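Local coordinates for ABC transporter periplasmic peptide-binding protein (Pseudoalteromonas, PDB 4QFL) that binds dipeptides, here Ala-Phe, and probably delivers them in the periplasm to an ABC transporter for uptake, at residues 142-146 with 177-183; 439-444 with 483-487. All coordinates share one frame; numbering follows the deposited sequence.

Contact 1. Residues 142-146 with 177-183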
ATOM      1  N   TYR A 142       6.479  -6.183   0.077  1.00 18.41           N
ATOM      2  CA  TYR A 142       6.577  -5.349  -1.116  1.00 17.61           C
ATOM      3  C   TYR A 142       7.748  -5.824  -1.987  1.00 15.40           C
ATOM      4  O   TYR A 142       7.612  -6.081  -3.183  1.00 15.66           O
ATOM      5  CB  TYR A 142       6.754  -3.861  -0.783  1.00 16.34           C
ATOM      6  CG  TYR A 142       6.758  -3.041  -2.051  1.00 15.75           C
ATOM      7  CD1 TYR A 142       5.572  -2.782  -2.720  1.00 15.43           C
ATOM      8  CD2 TYR A 142       7.944  -2.587  -2.613  1.00 14.80           C
ATOM      9  CE1 TYR A 142       5.559  -2.075  -3.888  1.00 18.47           C
ATOM     10  CE2 TYR A 142       7.941  -1.872  -3.789  1.00 16.67           C
ATOM     11  CZ  TYR A 142       6.744  -1.627  -4.427  1.00 17.41           C
ATOM     12  OH  TYR A 142       6.717  -0.912  -5.602  1.00 18.51           O
ATOM     13  N   PHE A 143       8.901  -5.940  -1.354  1.00 16.11           N
ATOM     14  CA  PHE A 143      10.136  -6.256  -2.042  1.00 18.02           C
ATOM     15  C   PHE A 143      10.153  -7.654  -2.659  1.00 16.86           C
ATOM     16  O   PHE A 143      10.567  -7.829  -3.801  1.00 19.14           O
ATOM     17  CB  PHE A 143      11.294  -6.049  -1.082  1.00 15.20           C
ATOM     18  CG  PHE A 143      11.426  -4.624  -0.610  1.00 17.62           C
ATOM     19  CD1 PHE A 143      11.858  -3.627  -1.485  1.00 17.45           C
ATOM     20  CD2 PHE A 143      11.120  -4.277   0.697  1.00 16.02           C
ATOM     21  CE1 PHE A 143      11.992  -2.309  -1.055  1.00 17.97           C
ATOM     22  CE2 PHE A 143      11.258  -2.958   1.140  1.00 18.76           C
ATOM     23  CZ  PHE A 143      11.688  -1.976   0.265  1.00 18.05           C
ATOM     24  N   GLN A 144       9.691  -8.652  -1.924  1.00 17.37           N
ATOM     25  CA  GLN A 144       9.586  -9.983  -2.495  1.00 17.60           C
ATOM     26  C   GLN A 144       8.607 -10.002  -3.674  1.00 18.35           C
ATOM     27  O   GLN A 144       8.873 -10.635  -4.686  1.00 18.57           O
ATOM     28  CB  GLN A 144       9.227 -11.005  -1.419  1.00 17.43           C
ATOM     29  CG  GLN A 144      10.211 -10.954  -0.240  1.00 23.25           C
ATOM     30  CD  GLN A 144       9.807 -11.806   0.964  1.00 24.99           C
ATOM     31  OE1 GLN A 144       8.656 -12.227   1.101  1.00 31.17           O
ATOM     32  NE2 GLN A 144      10.771 -12.055   1.850  1.00 27.11           N
ATOM     33  N   SER A 145       7.503  -9.270  -3.565  1.00 17.35           N
ATOM     34  CA  SER A 145       6.516  -9.199  -4.639  1.00 18.57           C
ATOM     35  C   SER A 145       7.066  -8.648  -5.955  1.00 18.07           C
ATOM     36  O   SER A 145       6.648  -9.064  -7.023  1.00 20.67           O
ATOM     37  CB  SER A 145       5.307  -8.364  -4.211  1.00 16.89           C
ATOM     38  OG  SER A 145       4.591  -9.011  -3.182  1.00 20.08           O
ATOM     39  N   VAL A 146       7.987  -7.701  -5.883  1.00 14.17           N
ATOM     40  CA  VAL A 146       8.544  -7.137  -7.102  1.00 18.27           C
ATOM     41  C   VAL A 146       9.899  -7.748  -7.458  1.00 23.00           C
ATOM     42  O   VAL A 146      10.562  -7.304  -8.403  1.00 23.68           O
ATOM     43  CB  VAL A 146       8.664  -5.613  -7.019  1.00 14.76           C
ATOM     44  CG1 VAL A 146       7.295  -5.007  -6.734  1.00 17.39           C
ATOM     45  CG2 VAL A 146       9.683  -5.226  -5.956  1.00 12.87           C
ATOM     46  N   ASN A 177      10.673   2.116  -6.928  1.00 18.61           N
ATOM     47  CA  ASN A 177      10.611   1.196  -5.797  1.00 18.54           C
ATOM     48  C   ASN A 177      11.473   1.642  -4.619  1.00 17.31           C
ATOM     49  O   ASN A 177      11.119   1.405  -3.470  1.00 17.94           O
ATOM     50  CB  ASN A 177      10.971  -0.223  -6.227  1.00 14.73           C
ATOM     51  CG  ASN A 177       9.934  -0.832  -7.128  1.00 15.06           C
ATOM     52  OD1 ASN A 177       8.740  -0.644  -6.937  1.00 17.95           O
ATOM     53  ND2 ASN A 177      10.386  -1.566  -8.123  1.00 16.96           N
ATOM     54  N   MET A 178      12.597   2.296  -4.900  1.00 18.08           N
ATOM     55  CA  MET A 178      13.442   2.840  -3.836  1.00 17.14           C
ATOM     56  C   MET A 178      12.860   4.110  -3.201  1.00 17.38           C
ATOM     57  O   MET A 178      13.345   4.579  -2.165  1.00 17.33           O
ATOM     58  CB  MET A 178      14.874   3.101  -4.334  1.00 20.26           C
ATOM     59  CG  MET A 178      15.615   1.857  -4.804  1.00 21.37           C
ATOM     60  SD  MET A 178      15.845   0.661  -3.482  1.00 21.98           S
ATOM     61  CE  MET A 178      16.900   1.605  -2.384  1.00 20.73           C
ATOM     62  N   ALA A 179      11.819   4.660  -3.816  1.00 17.79           N
ATOM     63  CA  ALA A 179      11.174   5.845  -3.274  1.00 16.64           C
ATOM     64  C   ALA A 179       9.856   5.505  -2.590  1.00 18.80           C
ATOM     65  O   ALA A 179       9.088   6.396  -2.248  1.00 18.24           O
ATOM     66  CB  ALA A 179      10.953   6.881  -4.364  1.00 17.68           C
ATOM     67  N   THR A 180       9.580   4.220  -2.395  1.00 19.13           N
ATOM     68  CA  THR A 180       8.341   3.831  -1.724  1.00 17.62           C
ATOM     69  C   THR A 180       8.506   3.958  -0.219  1.00 17.53           C
ATOM     70  O   THR A 180       9.631   4.034   0.286  1.00 16.48           O
ATOM     71  CB  THR A 180       7.893   2.398  -2.086  1.00 15.79           C
ATOM     72  OG1 THR A 180       8.883   1.457  -1.651  1.00 19.17           O
ATOM     73  CG2 THR A 180       7.682   2.264  -3.586  1.00 14.98           C
ATOM     74  N   ASP A 181       7.381   3.996   0.488  1.00 17.32           N
ATOM     75  CA  ASP A 181       7.376   4.070   1.944  1.00 17.86           C
ATOM     76  C   ASP A 181       8.011   2.853   2.618  1.00 17.48           C
ATOM     77  O   ASP A 181       8.280   2.872   3.820  1.00 16.15           O
ATOM     78  CB  ASP A 181       5.941   4.213   2.454  1.00 18.63           C
ATOM     79  CG  ASP A 181       5.272   5.483   1.978  1.00 21.46           C
ATOM     80  OD1 ASP A 181       5.823   6.577   2.218  1.00 24.98           O
ATOM     81  OD2 ASP A 181       4.197   5.379   1.358  1.00 23.49           O
ATOM     82  N   PHE A 182       8.222   1.789   1.852  1.00 17.11           N
ATOM     83  CA  PHE A 182       8.816   0.566   2.386  1.00 15.49           C
ATOM     84  C   PHE A 182      10.344   0.667   2.402  1.00 18.72           C
ATOM     85  O   PHE A 182      11.017  -0.084   3.122  1.00 18.47           O
ATOM     86  CB  PHE A 182       8.371  -0.641   1.556  1.00 17.91           C
ATOM     87  CG  PHE A 182       6.903  -0.630   1.220  1.00 17.92           C
ATOM     88  CD1 PHE A 182       5.952  -0.821   2.211  1.00 17.55           C
ATOM     89  CD2 PHE A 182       6.471  -0.407  -0.079  1.00 16.27           C
ATOM     90  CE1 PHE A 182       4.615  -0.792   1.909  1.00 14.57           C
ATOM     91  CE2 PHE A 182       5.125  -0.385  -0.381  1.00 15.79           C
ATOM     92  CZ  PHE A 182       4.205  -0.578   0.607  1.00 14.19           C
ATOM     93  N   ALA A 183      10.879   1.606   1.621  1.00 17.05           N
ATOM     94  CA  ALA A 183      12.318   1.700   1.391  1.00 15.52           C
ATOM     95  C   ALA A 183      13.032   2.631   2.368  1.00 17.56           C
ATOM     96  O   ALA A 183      13.943   3.372   1.983  1.00 18.27           O
ATOM     97  CB  ALA A 183      12.572   2.147  -0.038  1.00 16.94           C
TER

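Contact 2. Residues 439-444 with 483-487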
ATOM      1  N   ASP A 439       4.492   5.213 -10.892  1.00 18.89           N
ATOM      2  CA  ASP A 439       4.964   4.265 -11.891  1.00 17.29           C
ATOM      3  C   ASP A 439       3.950   3.135 -12.030  1.00 17.03           C
ATOM      4  O   ASP A 439       3.680   2.423 -11.068  1.00 19.27           O
ATOM      5  CB  ASP A 439       6.346   3.710 -11.543  1.00 17.01           C
ATOM      6  CG  ASP A 439       6.954   2.946 -12.692  1.00 18.81           C
ATOM      7  OD1 ASP A 439       6.434   1.872 -13.013  1.00 17.45           O
ATOM      8  OD2 ASP A 439       7.933   3.424 -13.296  1.00 22.28           O
ATOM      9  N   PRO A 440       3.388   2.965 -13.239  1.00 18.52           N
ATOM     10  CA  PRO A 440       2.327   1.983 -13.531  1.00 16.54           C
ATOM     11  C   PRO A 440       2.672   0.547 -13.124  1.00 16.82           C
ATOM     12  O   PRO A 440       1.780  -0.254 -12.860  1.00 18.78           O
ATOM     13  CB  PRO A 440       2.167   2.077 -15.058  1.00 19.21           C
ATOM     14  CG  PRO A 440       2.637   3.448 -15.397  1.00 20.69           C
ATOM     15  CD  PRO A 440       3.764   3.731 -14.440  1.00 18.38           C
ATOM     16  N   ASP A 441       3.948   0.212 -13.074  1.00 16.71           N
ATOM     17  CA  ASP A 441       4.320  -1.129 -12.664  1.00 18.27           C
ATOM     18  C   ASP A 441       3.795  -1.426 -11.266  1.00 16.56           C
ATOM     19  O   ASP A 441       3.618  -2.587 -10.889  1.00 17.49           O
ATOM     20  CB  ASP A 441       5.833  -1.310 -12.676  1.00 16.95           C
ATOM     21  CG  ASP A 441       6.247  -2.629 -12.078  1.00 18.55           C
ATOM     22  OD1 ASP A 441       6.119  -3.647 -12.789  1.00 17.45           O
ATOM     23  OD2 ASP A 441       6.671  -2.653 -10.898  1.00 19.13           O
ATOM     24  N   ASN A 442       3.561  -0.367 -10.496  1.00 18.39           N
ATOM     25  CA  ASN A 442       3.099  -0.506  -9.113  1.00 17.34           C
ATOM     26  C   ASN A 442       1.680  -1.091  -9.000  1.00 17.50           C
ATOM     27  O   ASN A 442       1.289  -1.604  -7.949  1.00 17.04           O
ATOM     28  CB  ASN A 442       3.224   0.833  -8.364  1.00 16.65           C
ATOM     29  CG  ASN A 442       2.980   0.694  -6.859  1.00 16.11           C
ATOM     30  OD1 ASN A 442       3.806   0.149  -6.122  1.00 17.72           O
ATOM     31  ND2 ASN A 442       1.855   1.205  -6.401  1.00 13.23           N
ATOM     32  N   PHE A 443       0.920  -1.043 -10.093  1.00 16.19           N
ATOM     33  CA  PHE A 443      -0.408  -1.651 -10.129  1.00 16.05           C
ATOM     34  C   PHE A 443      -0.349  -3.092 -10.623  1.00 18.16           C
ATOM     35  O   PHE A 443      -1.367  -3.775 -10.661  1.00 19.64           O
ATOM     36  CB  PHE A 443      -1.351  -0.859 -11.042  1.00 16.74           C
ATOM     37  CG  PHE A 443      -2.006   0.314 -10.371  1.00 16.24           C
ATOM     38  CD1 PHE A 443      -3.136   0.132  -9.580  1.00 18.10           C
ATOM     39  CD2 PHE A 443      -1.494   1.592 -10.523  1.00 15.04           C
ATOM     40  CE1 PHE A 443      -3.749   1.198  -8.948  1.00 15.59           C
ATOM     41  CE2 PHE A 443      -2.097   2.661  -9.902  1.00 15.85           C
ATOM     42  CZ  PHE A 443      -3.227   2.467  -9.110  1.00 14.80           C
ATOM     43  N   PHE A 444       0.836  -3.548 -11.010  1.00 14.92           N
ATOM     44  CA  PHE A 444       0.952  -4.850 -11.652  1.00 16.40           C
ATOM     45  C   PHE A 444       1.853  -5.787 -10.887  1.00 16.96           C
ATOM     46  O   PHE A 444       1.407  -6.805 -10.373  1.00 16.84           O
ATOM     47  CB  PHE A 444       1.448  -4.687 -13.082  1.00 15.01           C
ATOM     48  CG  PHE A 444       0.471  -3.976 -13.975  1.00 16.77           C
ATOM     49  CD1 PHE A 444      -0.673  -4.626 -14.435  1.00 20.57           C
ATOM     50  CD2 PHE A 444       0.683  -2.667 -14.343  1.00 17.17           C
ATOM     51  CE1 PHE A 444      -1.576  -3.979 -15.264  1.00 16.67           C
ATOM     52  CE2 PHE A 444      -0.213  -2.009 -15.174  1.00 16.46           C
ATOM     53  CZ  PHE A 444      -1.344  -2.664 -15.632  1.00 20.57           C
ATOM     54  N   ARG A 483       6.872   1.063 -22.889  1.00 21.07           N
ATOM     55  CA  ARG A 483       6.256   0.648 -21.626  1.00 21.13           C
ATOM     56  C   ARG A 483       4.738   0.575 -21.753  1.00 19.84           C
ATOM     57  O   ARG A 483       4.114  -0.417 -21.373  1.00 19.49           O
ATOM     58  CB  ARG A 483       6.660   1.598 -20.484  1.00 21.51           C
ATOM     59  CG  ARG A 483       8.180   1.633 -20.208  1.00 20.84           C
ATOM     60  CD  ARG A 483       8.523   2.244 -18.861  1.00 19.48           C
ATOM     61  NE  ARG A 483       8.024   1.418 -17.766  1.00 16.55           N
ATOM     62  CZ  ARG A 483       7.891   1.830 -16.511  1.00 19.09           C
ATOM     63  NH1 ARG A 483       8.229   3.067 -16.174  1.00 18.74           N
ATOM     64  NH2 ARG A 483       7.418   0.994 -15.592  1.00 18.10           N
ATOM     65  N   LYS A 484       4.133   1.617 -22.308  1.00 22.83           N
ATOM     66  CA  LYS A 484       2.679   1.645 -22.395  1.00 21.28           C
ATOM     67  C   LYS A 484       2.106   0.570 -23.323  1.00 19.85           C
ATOM     68  O   LYS A 484       1.014   0.061 -23.091  1.00 19.74           O
ATOM     69  CB  LYS A 484       2.151   3.024 -22.772  1.00 21.70           C
ATOM     70  CG  LYS A 484       0.636   3.096 -22.640  1.00 22.86           C
ATOM     71  CD  LYS A 484       0.047   4.362 -23.253  1.00 29.14           C
ATOM     72  CE  LYS A 484      -1.405   4.133 -23.708  1.00 25.71           C
ATOM     73  NZ  LYS A 484      -2.333   4.166 -22.563  1.00 28.46           N
ATOM     74  N   GLN A 485       2.844   0.208 -24.363  1.00 22.92           N
ATOM     75  CA  GLN A 485       2.419  -0.893 -25.228  1.00 23.82           C
ATOM     76  C   GLN A 485       2.232  -2.162 -24.420  1.00 19.36           C
ATOM     77  O   GLN A 485       1.223  -2.856 -24.526  1.00 19.73           O
ATOM     78  CB  GLN A 485       3.459  -1.159 -26.306  1.00 23.46           C
ATOM     79  CG  GLN A 485       3.356  -0.238 -27.489  1.00 31.13           C
ATOM     80  CD  GLN A 485       4.336  -0.613 -28.565  1.00 33.82           C
ATOM     81  OE1 GLN A 485       5.494  -0.928 -28.277  1.00 36.87           O
ATOM     82  NE2 GLN A 485       3.878  -0.612 -29.814  1.00 38.79           N
ATOM     83  N   TYR A 486       3.227  -2.462 -23.604  1.00 18.98           N
ATOM     84  CA  TYR A 486       3.143  -3.623 -22.741  1.00 18.76           C
ATOM     85  C   TYR A 486       2.069  -3.445 -21.672  1.00 19.02           C
ATOM     86  O   TYR A 486       1.294  -4.361 -21.411  1.00 17.06           O
ATOM     87  CB  TYR A 486       4.516  -3.940 -22.141  1.00 20.24           C
ATOM     88  CG  TYR A 486       5.490  -4.366 -23.209  1.00 18.92           C
ATOM     89  CD1 TYR A 486       5.225  -5.477 -23.998  1.00 21.11           C
ATOM     90  CD2 TYR A 486       6.658  -3.658 -23.451  1.00 21.10           C
ATOM     91  CE1 TYR A 486       6.099  -5.878 -24.997  1.00 24.60           C
ATOM     92  CE2 TYR A 486       7.545  -4.057 -24.455  1.00 22.82           C
ATOM     93  CZ  TYR A 486       7.254  -5.169 -25.221  1.00 22.42           C
ATOM     94  OH  TYR A 486       8.108  -5.585 -26.223  1.00 30.74           O
ATOM     95  N   TYR A 487       2.008  -2.262 -21.072  1.00 19.35           N
ATOM     96  CA  TYR A 487       0.963  -1.998 -20.091  1.00 19.27           C
ATOM     97  C   TYR A 487      -0.414  -2.045 -20.730  1.00 19.89           C
ATOM     98  O   TYR A 487      -1.374  -2.450 -20.090  1.00 18.83           O
ATOM     99  CB  TYR A 487       1.207  -0.688 -19.342  1.00 16.91           C
ATOM    100  CG  TYR A 487       2.389  -0.803 -18.425  1.00 17.65           C
ATOM    101  CD1 TYR A 487       2.540  -1.919 -17.607  1.00 19.23           C
ATOM    102  CD2 TYR A 487       3.382   0.169 -18.399  1.00 20.33           C
ATOM    103  CE1 TYR A 487       3.635  -2.055 -16.779  1.00 19.97           C
ATOM    104  CE2 TYR A 487       4.483   0.045 -17.566  1.00 17.41           C
ATOM    105  CZ  TYR A 487       4.605  -1.072 -16.763  1.00 18.32           C
ATOM    106  OH  TYR A 487       5.698  -1.210 -15.933  1.00 22.50           O
TER
HETATM  107  O   HOH W   1       6.175  -3.852 -15.249  1.00 19.30           O

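Contact 1. Residues 142-146 with 177-183
Y142 lays the inner part of its side chain over one face of the F182 ring. The phenol and phenyl planes tilt by 21° and are displaced, so that little of one ring lies over the other. The closest approach is Y142 CG to F182 CD2 at 3.3 Å. Y142 CB adds a CH-pi contact with the F182 face, 3.9 Å from its centroid. With CG of Y142 anti to the backbone N (chi1 -176°), the ring extends from helix 141-145 toward the 177-183 segment, and V146 CG1 lies over the opposite face. At the far end, Y142 OH donates to N177 OD1 at the ring edge, a hydrogen bond modelled at a very short 2.4 Å, a distance best treated as doubtful. Tyrosine suits this buried place because one side chain supplies both a flat apolar surface and a polar end. T180 brings its CG2 methyl to 3.9 Å from Y142 OH, while its OG1 donates to N177 O at 2.9 Å, tying the loop back to helix 174-178. F143 turns its edge to the backbone, with CZ 3.5 Å from F182 O. F182 also touches I53 of helix 50-60, and its side chain is about 4 Å from the bound alanine. The contact thus joins helix 141-145 to helix 174-178 and the following type I turn, T180 to A183, beside the peptide site of a family 5 solute-binding protein.

Contact 2. Residues 439-444 with 483-487
D439 and R483 form an end-on, two-nitrogen salt bridge, and D439 also closes an Asx turn in the loop between strand 428-434 and helix 445-448. R483 NH2 donates to the syn lone pair of D439 OD1, 2.9 Å away, while NH1 meets D439 OD2 on its syn side, also at 2.9 Å but 29° out of the carboxylate plane. R483 NH2 also donates to Y487 OH (2.8 Å), fixing the phenol beside the bridge. The Asx bond, from D441 N to D439 OD1 at 3.0 Å, takes the anti lone pair, so OD1 is held by two donors. Aspartate is short enough to reach the backbone two residues on and still present both oxygens to the arginine. An alanine here would remove the carboxylate and would probably leave the R483 guanidinium without its charged mate and the D441 N-H without its Asx acceptor. Y487 presents one ring face to P440, whose CB is 4.2 Å from the ring centroid, a CH-pi contact suited to a rigid, apolar proline. F444 lies nearly parallel to Y487, planes at 10°, but displaced so far that they meet mainly through F444 CE2 and Y487 CD1, 3.7 Å apart. Farther out, helix 465-475 packs on R483, Y487 and F444 through L475, A474 and L471, respectively. D441 OD1, bonded to S445 OG, receives a bond from a water that in turn accepts from Y487 OH at 2.8 Å.

How the contacts relate
Both contacts are buried, but contact 1 lies nearer the middle of the chain, its centre about 10 Å from the chain centre against about 17 Å for contact 2, and nearer the bound ligand. Contact 1 relies on offset aromatic and CH-pi packing and one neutral hydrogen bond; contact 2 adds an ion pair and a water to its ring packing. Different elements are joined, helices 141-145 and 174-178 with the latter's following loop in one, the 439-444 loop segment and helix 480-497 in the other. They meet where the hydroxyl end of Y142 comes close to the side chain of N442. Helix 445-448, directly after the 439-444 segment, packs on Y142 and V146 through P446.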